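Local coordinates for protein pyruvate kinase 1 (Trypanosoma brucei brucei, PDB 4HYV) that catalyses, as a pyruvate kinase, transfer of the phosphoryl group of phosphoenolpyruvate to ADP, giving pyruvate and ATP, at residues E14-H19 / I350-Q355; R23-I28 / M46-M51; G258-R263 / P292-T297; T297-S302 / S315-A320. All blocks are in the same frame, centred on the assembly; numbering follows the deposited sequence.

Contact 1. Residues E14-H19 / I350-Q355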
loop_
_atom_site.group_PDB
_atom_site.type_symbol
_atom_site.label_atom_id
_atom_site.label_comp_id
_atom_site.label_asym_id
_atom_site.label_seq_id
_atom_site.Cartn_x
_atom_site.Cartn_y
_atom_site.Cartn_z
ATOM N N GLU A 14 -10.253 -18.753 18.638
ATOM C CA GLU A 14 -11.293 -18.685 17.629
ATOM C C GLU A 14 -11.565 -20.077 17.048
ATOM O O GLU A 14 -10.660 -20.877 16.919
ATOM C CB GLU A 14 -10.877 -17.733 16.498
ATOM C CG GLU A 14 -10.857 -16.249 16.865
ATOM C CD GLU A 14 -11.865 -15.892 17.935
ATOM O OE1 GLU A 14 -11.480 -15.209 18.903
ATOM O OE2 GLU A 14 -13.045 -16.289 17.811
ATOM N N PRO A 15 -12.795 -20.314 16.580
ATOM C CA PRO A 15 -13.062 -21.518 15.795
ATOM C C PRO A 15 -12.147 -21.555 14.558
ATOM O O PRO A 15 -11.901 -20.514 13.952
ATOM C CB PRO A 15 -14.526 -21.328 15.354
ATOM C CG PRO A 15 -15.094 -20.343 16.336
ATOM C CD PRO A 15 -13.955 -19.403 16.608
ATOM N N VAL A 16 -11.713 -22.739 14.147
ATOM C CA VAL A 16 -10.994 -22.873 12.855
ATOM C C VAL A 16 -11.923 -23.152 11.668
ATOM O O VAL A 16 -13.064 -23.567 11.838
ATOM C CB VAL A 16 -9.906 -23.961 12.892
ATOM C CG1 VAL A 16 -8.796 -23.557 13.846
ATOM C CG2 VAL A 16 -10.496 -25.317 13.274
ATOM N N ALA A 17 -11.383 -22.973 10.467
ATOM C CA ALA A 17 -12.068 -23.277 9.253
ATOM C C ALA A 17 -12.709 -24.661 9.317
ATOM O O ALA A 17 -12.085 -25.629 9.811
ATOM C CB ALA A 17 -11.085 -23.186 8.081
ATOM N N LYS A 18 -13.889 -24.793 8.710
ATOM C CA LYS A 18 -14.593 -26.082 8.708
ATOM C C LYS A 18 -14.206 -26.984 7.538
ATOM O O LYS A 18 -14.358 -28.218 7.594
ATOM C CB LYS A 18 -16.104 -25.865 8.735
ATOM C CG LYS A 18 -16.668 -25.675 10.143
ATOM C CD LYS A 18 -17.988 -24.928 10.105
ATOM C CE LYS A 18 -17.781 -23.501 9.622
ATOM N NZ LYS A 18 -19.023 -22.927 9.043
ATOM N N HIS A 19 -13.667 -26.384 6.495
ATOM C CA HIS A 19 -13.369 -27.124 5.267
ATOM C C HIS A 19 -11.957 -26.970 4.870
ATOM O O HIS A 19 -11.516 -25.881 4.538
ATOM C CB HIS A 19 -14.284 -26.652 4.168
ATOM C CG HIS A 19 -15.728 -26.629 4.585
ATOM N ND1 HIS A 19 -16.367 -27.750 5.033
ATOM C CD2 HIS A 19 -16.588 -25.544 4.870
ATOM C CE1 HIS A 19 -17.616 -27.418 5.426
ATOM N NE2 HIS A 19 -17.733 -26.059 5.365
ATOM N N ILE A 350 -3.188 -29.613 11.119
ATOM C CA ILE A 350 -2.202 -28.563 10.996
ATOM C C ILE A 350 -2.502 -27.685 9.761
ATOM O O ILE A 350 -2.457 -26.459 9.852
ATOM C CB ILE A 350 -0.758 -29.132 10.895
ATOM C CG1 ILE A 350 -0.385 -29.930 12.163
ATOM C CG2 ILE A 350 0.259 -28.014 10.693
ATOM C CD1 ILE A 350 0.810 -30.848 11.932
ATOM N N CYS A 351 -2.797 -28.329 8.620
ATOM C CA CYS A 351 -3.260 -27.634 7.421
ATOM C C CYS A 351 -4.387 -26.628 7.703
ATOM O O CYS A 351 -4.296 -25.462 7.298
ATOM C CB CYS A 351 -3.721 -28.641 6.380
ATOM S SG CYS A 351 -2.321 -29.407 5.554
ATOM N N VAL A 352 -5.439 -27.081 8.397
ATOM C CA VAL A 352 -6.610 -26.246 8.653
ATOM C C VAL A 352 -6.228 -25.046 9.552
ATOM O O VAL A 352 -6.692 -23.917 9.352
ATOM C CB VAL A 352 -7.733 -27.076 9.341
ATOM C CG1 VAL A 352 -8.774 -26.184 9.970
ATOM C CG2 VAL A 352 -8.367 -28.026 8.337
ATOM N N GLU A 353 -5.373 -25.303 10.527
ATOM C CA GLU A 353 -4.844 -24.256 11.402
ATOM C C GLU A 353 -4.070 -23.170 10.601
ATOM O O GLU A 353 -4.356 -21.982 10.720
ATOM C CB GLU A 353 -3.914 -24.921 12.432
ATOM C CG GLU A 353 -3.962 -24.399 13.844
ATOM C CD GLU A 353 -5.348 -24.033 14.341
ATOM O OE1 GLU A 353 -6.096 -24.934 14.792
ATOM O OE2 GLU A 353 -5.619 -22.815 14.430
ATOM N N ALA A 354 -3.116 -23.589 9.764
ATOM C CA ALA A 354 -2.383 -22.643 8.934
ATOM C C ALA A 354 -3.327 -21.886 7.986
ATOM O O ALA A 354 -3.213 -20.639 7.801
ATOM C CB ALA A 354 -1.285 -23.370 8.128
ATOM N N GLN A 355 -4.266 -22.626 7.392
ATOM C CA GLN A 355 -5.275 -22.036 6.525
ATOM C C GLN A 355 -6.076 -20.956 7.233
ATOM O O GLN A 355 -6.229 -19.832 6.720
ATOM C CB GLN A 355 -6.191 -23.135 6.022
ATOM C CG GLN A 355 -7.457 -22.675 5.331
ATOM C CD GLN A 355 -8.391 -23.853 5.089
ATOM O OE1 GLN A 355 -7.963 -25.032 5.121
ATOM N NE2 GLN A 355 -9.661 -23.560 4.844
#
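The flat amide of Q355 meets H19 at its edge and A17 on one face. At the edge, NE2 of Q355 donates to the backbone O of H19 (3.0 Å), with an N-H...O angle of 172° and the acceptor nearly in the amide plane. CB of A17 sits over a face, 3.6 Å from NE2 of Q355, and a methyl is small enough to rest there without pushing the amide away. Q355 sends its CG opposite the backbone N (chi1 168°) and keeps the rest of the chain straight, which carries the amide clear of the helix. Its OE1 accepts from the backbone N of A21, so one glutamine serves two peptide groups of the incoming chain. The CB of H19 points away from the helix; CB of K18 lies over one face of its ring and Y470 meets it edge-to-face.

The aliphatic part of the contact is V352, whose CG1 lies 3.8 Å from CG2 of V16 and 3.4 Å from the backbone O of A17. The two valines cross at about a right angle. CG1 of V16 approaches the carboxylate end of E353, 3.2 Å from OE1 and 3.3 Å from OE2 of that residue. E353 bends at chi2 to reach this position, and its OE1 forms a salt bridge with K274 of the second subunit. Nearby, S356 OG bonds to the backbone N of A17. The irregular chain leading into strand 23-27 of the pyruvate kinase TIM barrel is thus laid along helix 340-356, the long helix after barrel strand 327-330 and the short helix 332-335.

Contact 2. Residues R23-I28 / M46-M51. With PEP (phosphoenolpyruvate), chain E.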
loop_
_atom_site.group_PDB
_atom_site.type_symbol
_atom_site.label_atom_id
_atom_site.label_comp_id
_atom_site.label_asym_id
_atom_site.label_seq_id
_atom_site.Cartn_x
_atom_site.Cartn_y
_atom_site.Cartn_z
ATOM N N ARG A 23 -4.197 -30.186 0.495
ATOM C CA ARG A 23 -4.415 -31.547 0.110
ATOM C C ARG A 23 -3.226 -32.391 0.513
ATOM O O ARG A 23 -2.083 -31.911 0.535
ATOM C CB ARG A 23 -4.672 -31.640 -1.394
ATOM C CG ARG A 23 -5.931 -30.895 -1.821
ATOM C CD ARG A 23 -7.191 -31.647 -1.367
ATOM N NE ARG A 23 -8.411 -30.886 -1.666
ATOM C CZ ARG A 23 -9.108 -30.177 -0.781
ATOM N NH1 ARG A 23 -8.711 -30.100 0.485
ATOM N NH2 ARG A 23 -10.227 -29.557 -1.155
ATOM N N ILE A 24 -3.503 -33.625 0.890
ATOM C CA ILE A 24 -2.493 -34.509 1.437
ATOM C C ILE A 24 -2.196 -35.691 0.504
ATOM O O ILE A 24 -3.105 -36.483 0.145
ATOM C CB ILE A 24 -2.958 -35.033 2.802
ATOM C CG1 ILE A 24 -3.156 -33.849 3.763
ATOM C CG2 ILE A 24 -1.950 -36.025 3.388
ATOM C CD1 ILE A 24 -3.929 -34.236 4.997
ATOM N N VAL A 25 -0.916 -35.847 0.170
ATOM C CA VAL A 25 -0.440 -36.986 -0.630
ATOM C C VAL A 25 0.222 -38.000 0.303
ATOM O O VAL A 25 1.129 -37.642 1.065
ATOM C CB VAL A 25 0.599 -36.489 -1.683
ATOM C CG1 VAL A 25 1.082 -37.624 -2.579
ATOM C CG2 VAL A 25 -0.009 -35.369 -2.525
ATOM N N CYS A 26 -0.232 -39.258 0.263
ATOM C CA CYS A 26 0.383 -40.322 1.094
ATOM C C CYS A 26 1.080 -41.397 0.244
ATOM O O CYS A 26 0.475 -41.956 -0.673
ATOM C CB CYS A 26 -0.659 -40.993 1.986
ATOM S SG CYS A 26 -1.657 -39.845 2.963
ATOM N N THR A 27 2.314 -41.737 0.609
ATOM C CA THR A 27 2.985 -42.886 0.018
ATOM C C THR A 27 2.504 -44.215 0.596
ATOM O O THR A 27 2.389 -44.360 1.812
ATOM C CB THR A 27 4.504 -42.795 0.183
ATOM O OG1 THR A 27 4.930 -41.516 -0.251
ATOM C CG2 THR A 27 5.208 -43.889 -0.671
ATOM N N ILE A 28 2.146 -45.148 -0.295
ATOM C CA ILE A 28 1.667 -46.489 0.097
ATOM C C ILE A 28 2.816 -47.482 0.296
ATOM O O ILE A 28 3.792 -47.493 -0.466
ATOM C CB ILE A 28 0.634 -47.062 -0.911
ATOM C CG1 ILE A 28 -0.402 -45.984 -1.294
ATOM C CG2 ILE A 28 -0.081 -48.278 -0.296
ATOM C CD1 ILE A 28 -1.104 -45.377 -0.095
ATOM N N MET A 46 -6.269 -38.586 3.237
ATOM C CA MET A 46 -5.502 -38.794 1.987
ATOM C C MET A 46 -6.322 -38.410 0.777
ATOM O O MET A 46 -7.409 -38.975 0.582
ATOM C CB MET A 46 -5.092 -40.247 1.815
ATOM C CG MET A 46 -4.432 -40.510 0.454
ATOM S SD MET A 46 -3.811 -42.186 0.229
ATOM C CE MET A 46 -5.357 -43.106 0.071
ATOM N N SER A 47 -5.744 -37.586 -0.118
ATOM C CA SER A 47 -6.389 -37.242 -1.416
ATOM C C SER A 47 -5.732 -37.890 -2.601
ATOM O O SER A 47 -6.370 -38.043 -3.665
ATOM C CB SER A 47 -6.450 -35.716 -1.642
ATOM O OG SER A 47 -7.424 -35.144 -0.769
ATOM N N VAL A 48 -4.444 -38.210 -2.456
ATOM C CA VAL A 48 -3.665 -38.838 -3.534
ATOM C C VAL A 48 -2.800 -39.930 -2.955
ATOM O O VAL A 48 -2.130 -39.725 -1.942
ATOM C CB VAL A 48 -2.761 -37.813 -4.264
ATOM C CG1 VAL A 48 -1.885 -38.499 -5.306
ATOM C CG2 VAL A 48 -3.602 -36.709 -4.897
ATOM N N ALA A 49 -2.817 -41.095 -3.600
ATOM C CA ALA A 49 -1.980 -42.205 -3.202
ATOM C C ALA A 49 -0.757 -42.232 -4.093
ATOM O O ALA A 49 -0.861 -42.212 -5.330
ATOM C CB ALA A 49 -2.760 -43.531 -3.326
ATOM N N ARG A 50 0.405 -42.226 -3.487
ATOM C CA ARG A 50 1.661 -42.226 -4.276
ATOM C C ARG A 50 2.297 -43.603 -4.261
ATOM O O ARG A 50 2.428 -44.230 -3.191
ATOM C CB ARG A 50 2.634 -41.184 -3.721
ATOM C CG ARG A 50 4.085 -41.389 -4.080
ATOM C CD ARG A 50 4.952 -40.388 -3.312
ATOM N NE ARG A 50 6.346 -40.410 -3.744
ATOM C CZ ARG A 50 7.366 -40.890 -3.015
ATOM N NH1 ARG A 50 7.164 -41.320 -1.773
ATOM N NH2 ARG A 50 8.610 -40.861 -3.513
ATOM N N MET A 51 2.593 -44.125 -5.444
ATOM C CA MET A 51 3.363 -45.359 -5.533
ATOM C C MET A 51 4.801 -45.038 -5.861
ATOM O O MET A 51 5.098 -44.433 -6.885
ATOM C CB MET A 51 2.787 -46.290 -6.603
ATOM C CG MET A 51 1.306 -46.531 -6.462
ATOM S SD MET A 51 0.624 -47.420 -7.887
ATOM C CE MET A 51 0.962 -46.268 -9.226
HETATM C C1 PEP E . 12.578 -36.574 -2.287
HETATM O O1 PEP E . 13.779 -36.846 -2.591
HETATM O "O2'" PEP E . 12.320 -35.634 -1.489
HETATM C C2 PEP E . 11.449 -37.439 -2.820
HETATM C C3 PEP E . 9.984 -36.969 -2.670
HETATM O O2 PEP E . 11.746 -38.402 -3.731
HETATM P P PEP E . 12.295 -39.930 -3.256
HETATM O O1P PEP E . 11.390 -40.798 -4.182
HETATM O O2P PEP E . 13.761 -39.826 -3.140
HETATM O O3P PEP E . 11.679 -40.218 -1.836
HETATM O O HOH W 1 -6.246 -34.280 1.316
#
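T27 and R50 mark the tight end of this strand pair, their side chains lying alongside and pointing the same way. R50 NH1 donates to T27 OG1 (2.7 Å) within the guanidinium plane. R50 NH2 comes 2.9 Å from phosphate O1P of phosphoenolpyruvate, while NE forms a salt bridge with D84. R50 leaves the strand with CG opposite its backbone N (chi1 159°) and stays extended as far as NE, spanning from sheet to substrate. T27 OG1 also bonds to L330 O.

The backbone ladder beside them is tight: C26 N to V48 O 2.9 Å, R50 N to C26 O 2.8 Å, and I28 N to R50 O. These are the first two strands of the TIM barrel, parallel and joined through helix 35-44 as a beta-alpha-beta unit. Toward that helix C26 SG packs on M46 CB (3.6 Å). I28 CG1 touches A49 CB.

The other end is less regular: I24 O accepts a straight bond from S47 N (2.9 Å) and a weak one from V48 N. A water accepts from I24 N and lies near OG of partly exposed S47, though that second leg is doubtfully short. R23 touches S47 OG through CD (3.6 Å), its guanidinium bonding to the carbonyls of R20 and V438.

Contact 3. Residues G258-R263 / P292-T297. With PEP (phosphoenolpyruvate), chain E.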
loop_
_atom_site.group_PDB
_atom_site.type_symbol
_atom_site.label_atom_id
_atom_site.label_comp_id
_atom_site.label_asym_id
_atom_site.label_seq_id
_atom_site.Cartn_x
_atom_site.Cartn_y
_atom_site.Cartn_z
ATOM N N GLY A 258 2.807 -29.424 -13.043
ATOM C CA GLY A 258 3.063 -28.958 -11.675
ATOM C C GLY A 258 4.438 -29.396 -11.212
ATOM O O GLY A 258 5.188 -30.013 -11.971
ATOM N N ILE A 259 4.699 -29.223 -9.922
ATOM C CA ILE A 259 6.032 -29.372 -9.375
ATOM C C ILE A 259 5.950 -30.032 -7.981
ATOM O O ILE A 259 5.041 -29.720 -7.169
ATOM C CB ILE A 259 6.703 -27.993 -9.205
ATOM C CG1 ILE A 259 6.942 -27.331 -10.568
ATOM C CG2 ILE A 259 7.999 -28.118 -8.388
ATOM C CD1 ILE A 259 7.893 -28.109 -11.470
ATOM N N MET A 260 6.971 -30.826 -7.658
ATOM C CA MET A 260 7.207 -31.236 -6.291
ATOM C C MET A 260 8.520 -30.693 -5.805
ATOM O O MET A 260 9.547 -30.868 -6.459
ATOM C CB MET A 260 7.239 -32.756 -6.191
ATOM C CG MET A 260 7.196 -33.247 -4.754
ATOM S SD MET A 260 7.718 -34.946 -4.597
ATOM C CE MET A 260 6.222 -35.776 -5.156
ATOM N N VAL A 261 8.508 -30.021 -4.658
ATOM C CA VAL A 261 9.770 -29.698 -3.984
ATOM C C VAL A 261 10.247 -30.931 -3.230
ATOM O O VAL A 261 9.718 -31.261 -2.155
ATOM C CB VAL A 261 9.637 -28.536 -2.973
ATOM C CG1 VAL A 261 11.027 -28.102 -2.517
ATOM C CG2 VAL A 261 8.869 -27.374 -3.605
ATOM N N ALA A 262 11.172 -31.663 -3.838
ATOM C CA ALA A 262 11.495 -33.002 -3.369
ATOM C C ALA A 262 12.654 -32.898 -2.380
ATOM O O ALA A 262 13.821 -33.037 -2.762
ATOM C CB ALA A 262 11.866 -33.898 -4.558
ATOM N N ARG A 263 12.331 -32.533 -1.136
ATOM C CA ARG A 263 13.308 -31.939 -0.243
ATOM C C ARG A 263 14.373 -32.960 0.196
ATOM O O ARG A 263 15.447 -32.581 0.608
ATOM C CB ARG A 263 12.614 -31.295 0.976
ATOM C CG ARG A 263 11.794 -30.022 0.625
ATOM C CD ARG A 263 11.287 -29.333 1.886
ATOM N NE ARG A 263 10.631 -30.273 2.799
ATOM C CZ ARG A 263 10.127 -29.923 3.974
ATOM N NH1 ARG A 263 10.132 -28.647 4.331
ATOM N NH2 ARG A 263 9.609 -30.846 4.799
ATOM N N PRO A 292 -0.187 -26.495 -9.695
ATOM C CA PRO A 292 -0.141 -27.252 -8.443
ATOM C C PRO A 292 1.304 -27.454 -7.972
ATOM O O PRO A 292 2.199 -27.749 -8.782
ATOM C CB PRO A 292 -0.733 -28.622 -8.807
ATOM C CG PRO A 292 -1.326 -28.478 -10.157
ATOM C CD PRO A 292 -0.840 -27.220 -10.796
ATOM N N VAL A 293 1.521 -27.313 -6.668
ATOM C CA VAL A 293 2.821 -27.531 -6.135
ATOM C C VAL A 293 2.739 -28.342 -4.827
ATOM O O VAL A 293 1.885 -28.088 -3.952
ATOM C CB VAL A 293 3.611 -26.201 -5.956
ATOM C CG1 VAL A 293 2.958 -25.344 -4.870
ATOM C CG2 VAL A 293 5.097 -26.505 -5.596
ATOM N N ILE A 294 3.599 -29.348 -4.729
ATOM C CA ILE A 294 3.615 -30.262 -3.558
ATOM C C ILE A 294 4.914 -30.082 -2.793
ATOM O O ILE A 294 5.988 -30.081 -3.382
ATOM C CB ILE A 294 3.562 -31.706 -4.026
ATOM C CG1 ILE A 294 2.440 -31.885 -5.052
ATOM C CG2 ILE A 294 3.409 -32.650 -2.857
ATOM C CD1 ILE A 294 2.470 -33.252 -5.726
ATOM N N CYS A 295 4.802 -29.858 -1.486
ATOM C CA CYS A 295 5.935 -29.907 -0.611
ATOM C C CYS A 295 6.122 -31.338 -0.020
ATOM O O CYS A 295 5.188 -31.910 0.530
ATOM C CB CYS A 295 5.754 -28.900 0.500
ATOM S SG CYS A 295 7.232 -28.764 1.505
ATOM N N ALA A 296 7.338 -31.883 -0.111
ATOM C CA ALA A 296 7.580 -33.280 0.240
ATOM C C ALA A 296 8.750 -33.485 1.205
ATOM O O ALA A 296 9.718 -32.741 1.188
ATOM C CB ALA A 296 7.774 -34.133 -1.011
ATOM N N THR A 297 8.608 -34.503 2.057
ATOM C CA THR A 297 9.711 -35.292 2.614
ATOM C C THR A 297 10.114 -34.850 4.031
ATOM O O THR A 297 10.409 -33.678 4.269
ATOM C CB THR A 297 10.953 -35.378 1.705
ATOM O OG1 THR A 297 10.611 -36.019 0.440
ATOM C CG2 THR A 297 12.065 -36.185 2.429
HETATM C C1 PEP E . 12.578 -36.574 -2.287
HETATM O O1 PEP E . 13.779 -36.846 -2.591
HETATM O "O2'" PEP E . 12.320 -35.634 -1.489
HETATM C C2 PEP E . 11.449 -37.439 -2.820
HETATM C C3 PEP E . 9.984 -36.969 -2.670
HETATM O O2 PEP E . 11.746 -38.402 -3.731
HETATM P P PEP E . 12.295 -39.930 -3.256
HETATM O O1P PEP E . 11.390 -40.798 -4.182
HETATM O O2P PEP E . 13.761 -39.826 -3.140
HETATM O O3P PEP E . 11.679 -40.218 -1.836
#
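M260 and A296 meet beside the substrate: SD of M260 lies 3.7 Å from CB of A296, and the same sulfur is 3.6 Å from the methylene C3 of phosphoenolpyruvate. A flexible thioether and a methyl suit the apolar end of this ligand. T297 supplies the polar contact, its OG1 donating to carboxylate O2' at 2.6 Å, although the position of that oxygen is less certain because it is crowded in the model. G264 N and D265 N, at the start of the helix for which A262 is the N-cap, also bond to the ligand.

R263 holds the second shell. Its NE donates to A296 O (3.1 Å) from above the carbonyl plane, and its NH2 donates to T297 O (3.0 Å), gripping the strand end that presents the threonine hydroxyl. A bend at chi3 (-49°) folds the guanidinium back to both carbonyls, and C295 SG lies over one of its faces, offset toward the rim. D316 pairs with NH2, and Q279 accepts from NH1.

Farther along the strands, the parallel ladder runs I259 N to P292 O, I294 N to I259 O, V261 N to I294 O (2.8 Å) and, nearest the substrate, A296 N to V261 O. Without a side chain, G258 lets its CA approach P292 O to 3.3 Å. I259 and V293 face outward onto helix 275-289, M260 and I294 face the barrel interior with M329, strand 235-240 pairs with the other edge of 258-262, and strand 327-330 flanks 293-296.

Contact 4. Residues T297-S302 / S315-A320. With PEP (phosphoenolpyruvate), chain E.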
loop_
_atom_site.group_PDB
_atom_site.type_symbol
_atom_site.label_atom_id
_atom_site.label_comp_id
_atom_site.label_asym_id
_atom_site.label_seq_id
_atom_site.Cartn_x
_atom_site.Cartn_y
_atom_site.Cartn_z
ATOM N N THR A 297 8.608 -34.503 2.057
ATOM C CA THR A 297 9.711 -35.292 2.614
ATOM C C THR A 297 10.114 -34.850 4.031
ATOM O O THR A 297 10.409 -33.678 4.269
ATOM C CB THR A 297 10.953 -35.378 1.705
ATOM O OG1 THR A 297 10.611 -36.019 0.440
ATOM C CG2 THR A 297 12.065 -36.185 2.429
ATOM N N GLN A 298 10.024 -35.792 4.962
ATOM C CA GLN A 298 10.340 -35.563 6.369
ATOM C C GLN A 298 9.480 -34.500 7.066
ATOM O O GLN A 298 9.882 -33.955 8.087
ATOM C CB GLN A 298 11.823 -35.250 6.555
ATOM C CG GLN A 298 12.753 -36.408 6.207
ATOM C CD GLN A 298 14.190 -36.106 6.598
ATOM O OE1 GLN A 298 14.658 -34.948 6.511
ATOM N NE2 GLN A 298 14.848 -37.096 7.176
ATOM N N MET A 299 8.270 -34.268 6.576
ATOM C CA MET A 299 7.392 -33.271 7.218
ATOM C C MET A 299 6.949 -33.648 8.622
ATOM O O MET A 299 6.834 -32.796 9.486
ATOM C CB MET A 299 6.198 -32.952 6.323
ATOM C CG MET A 299 6.637 -32.550 4.914
ATOM S SD MET A 299 5.431 -31.562 4.032
ATOM C CE MET A 299 5.688 -29.946 4.771
ATOM N N LEU A 300 6.665 -34.931 8.832
ATOM C CA LEU A 300 6.213 -35.432 10.130
ATOM C C LEU A 300 7.041 -36.676 10.490
ATOM O O LEU A 300 6.516 -37.673 10.998
ATOM C CB LEU A 300 4.690 -35.750 10.114
ATOM C CG LEU A 300 3.722 -34.560 9.964
ATOM C CD1 LEU A 300 2.251 -34.976 9.977
ATOM C CD2 LEU A 300 3.958 -33.526 11.053
ATOM N N GLU A 301 8.330 -36.611 10.176
ATOM C CA GLU A 301 9.170 -37.773 10.097
ATOM C C GLU A 301 9.092 -38.615 11.369
ATOM O O GLU A 301 8.856 -39.832 11.307
ATOM C CB GLU A 301 10.613 -37.346 9.868
ATOM C CG GLU A 301 11.608 -38.507 9.884
ATOM C CD GLU A 301 11.691 -39.202 8.544
ATOM O OE1 GLU A 301 12.731 -39.844 8.266
ATOM O OE2 GLU A 301 10.737 -39.059 7.741
ATOM N N SER A 302 9.285 -37.974 12.522
ATOM C CA SER A 302 9.295 -38.698 13.796
ATOM C C SER A 302 8.040 -39.552 14.033
ATOM O O SER A 302 8.082 -40.476 14.835
ATOM C CB SER A 302 9.523 -37.742 14.984
ATOM O OG SER A 302 8.336 -37.050 15.315
ATOM N N SER A 315 5.397 -27.059 12.803
ATOM C CA SER A 315 5.848 -25.870 12.142
ATOM C C SER A 315 6.109 -26.075 10.608
ATOM O O SER A 315 5.706 -25.264 9.783
ATOM C CB SER A 315 7.121 -25.406 12.833
ATOM O OG SER A 315 7.809 -24.506 12.042
ATOM N N ASP A 316 6.786 -27.154 10.260
ATOM C CA ASP A 316 7.131 -27.407 8.878
ATOM C C ASP A 316 5.887 -27.519 7.991
ATOM O O ASP A 316 5.832 -26.935 6.896
ATOM C CB ASP A 316 7.955 -28.693 8.783
ATOM C CG ASP A 316 8.486 -28.936 7.397
ATOM O OD1 ASP A 316 8.870 -27.962 6.732
ATOM O OD2 ASP A 316 8.426 -30.083 6.919
ATOM N N VAL A 317 4.909 -28.295 8.451
ATOM C CA VAL A 317 3.619 -28.424 7.759
ATOM C C VAL A 317 2.866 -27.087 7.679
ATOM O O VAL A 317 2.375 -26.700 6.629
ATOM C CB VAL A 317 2.685 -29.471 8.439
ATOM C CG1 VAL A 317 1.306 -29.447 7.763
ATOM C CG2 VAL A 317 3.284 -30.867 8.369
ATOM N N ALA A 318 2.805 -26.379 8.785
ATOM C CA ALA A 318 2.079 -25.124 8.817
ATOM C C ALA A 318 2.691 -24.122 7.854
ATOM O O ALA A 318 1.975 -23.475 7.094
ATOM C CB ALA A 318 2.038 -24.568 10.229
ATOM N N ASN A 319 4.018 -24.095 7.777
ATOM C CA ASN A 319 4.682 -23.101 6.950
ATOM C C ASN A 319 4.679 -23.400 5.443
ATOM O O ASN A 319 4.798 -22.476 4.608
ATOM C CB ASN A 319 6.100 -22.800 7.470
ATOM C CG ASN A 319 6.077 -21.876 8.690
ATOM O OD1 ASN A 319 5.522 -20.801 8.634
ATOM N ND2 ASN A 319 6.539 -22.367 9.813
ATOM N N ALA A 320 4.555 -24.674 5.093
ATOM C CA ALA A 320 4.466 -25.079 3.679
ATOM C C ALA A 320 3.126 -24.581 3.145
ATOM O O ALA A 320 3.037 -24.065 2.010
ATOM C CB ALA A 320 4.557 -26.612 3.544
HETATM C C1 PEP E . 12.578 -36.574 -2.287
HETATM O O1 PEP E . 13.779 -36.846 -2.591
HETATM O "O2'" PEP E . 12.320 -35.634 -1.489
HETATM C C2 PEP E . 11.449 -37.439 -2.820
HETATM C C3 PEP E . 9.984 -36.969 -2.670
HETATM O O2 PEP E . 11.746 -38.402 -3.731
HETATM P P PEP E . 12.295 -39.930 -3.256
HETATM O O1P PEP E . 11.390 -40.798 -4.182
HETATM O O2P PEP E . 13.761 -39.826 -3.140
HETATM O O3P PEP E . 11.679 -40.218 -1.836
#
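The loop leaving barrel strand 293-296 turns back here against helix 311-323, the helix that follows it in the TIM barrel, with M299 and L300 as its inserted side chains. M299 carries most of the contact. Its CG stands anti to the carbonyl carbon (chi1 -53°) and the chain bends at chi3 (78°), which swings CE onto the helix. There the methyl meets CB of A320 at 3.7 Å and D316 OD2 at 3.5 Å, while CA of M299 is 3.4 Å from OD2 of D316. The small side chain of A320 lets the methyl come close to the helix surface. L300 crosses V317 at about a right angle, its CD2 touching CG2 of V317 at 3.8 Å. M347 and V343 of helix 340-356 extend the apolar layer.

The polar atoms find their bonds outside the two segments. D316 uses OD2 for R263 and OD1 for S315 OG of the second subunit, and S315 OG makes the counterpart bond to D316 OD1 of that subunit. Q298 OE1 accepts from R311 N of the second subunit, and E333 takes the N-H of L300.

Across the contact, then, the meeting is by apolar packing and close carbon contacts with the carboxylate of D316. The buried charge of D316 is probably balanced chiefly by its arginine partner, while the serine across the interface ties it to the neighbouring subunit.

How the contacts relate
Contacts 2 and 3 are two strand pairs of one closed barrel, their centres 12 Å apart, and both reach phosphoenolpyruvate: contact 2 at the phosphate, contact 3 at the carboxylate and methylene. Contact 4 shares T297 with contact 3 and is joined to it by the salt bridge R263 NH2 to D316 OD2 (2.5 Å), a link between the substrate loop and the subunit interface. Contact 1 lies farther out, about 22 Å from contact 3 between centres, yet touches contact 4 where I350 CG2 packs on V317 CG1 (3.4 Å). Its loop encloses the other three along the chain, and contacts 1, 3 and 4 all meet the second subunit.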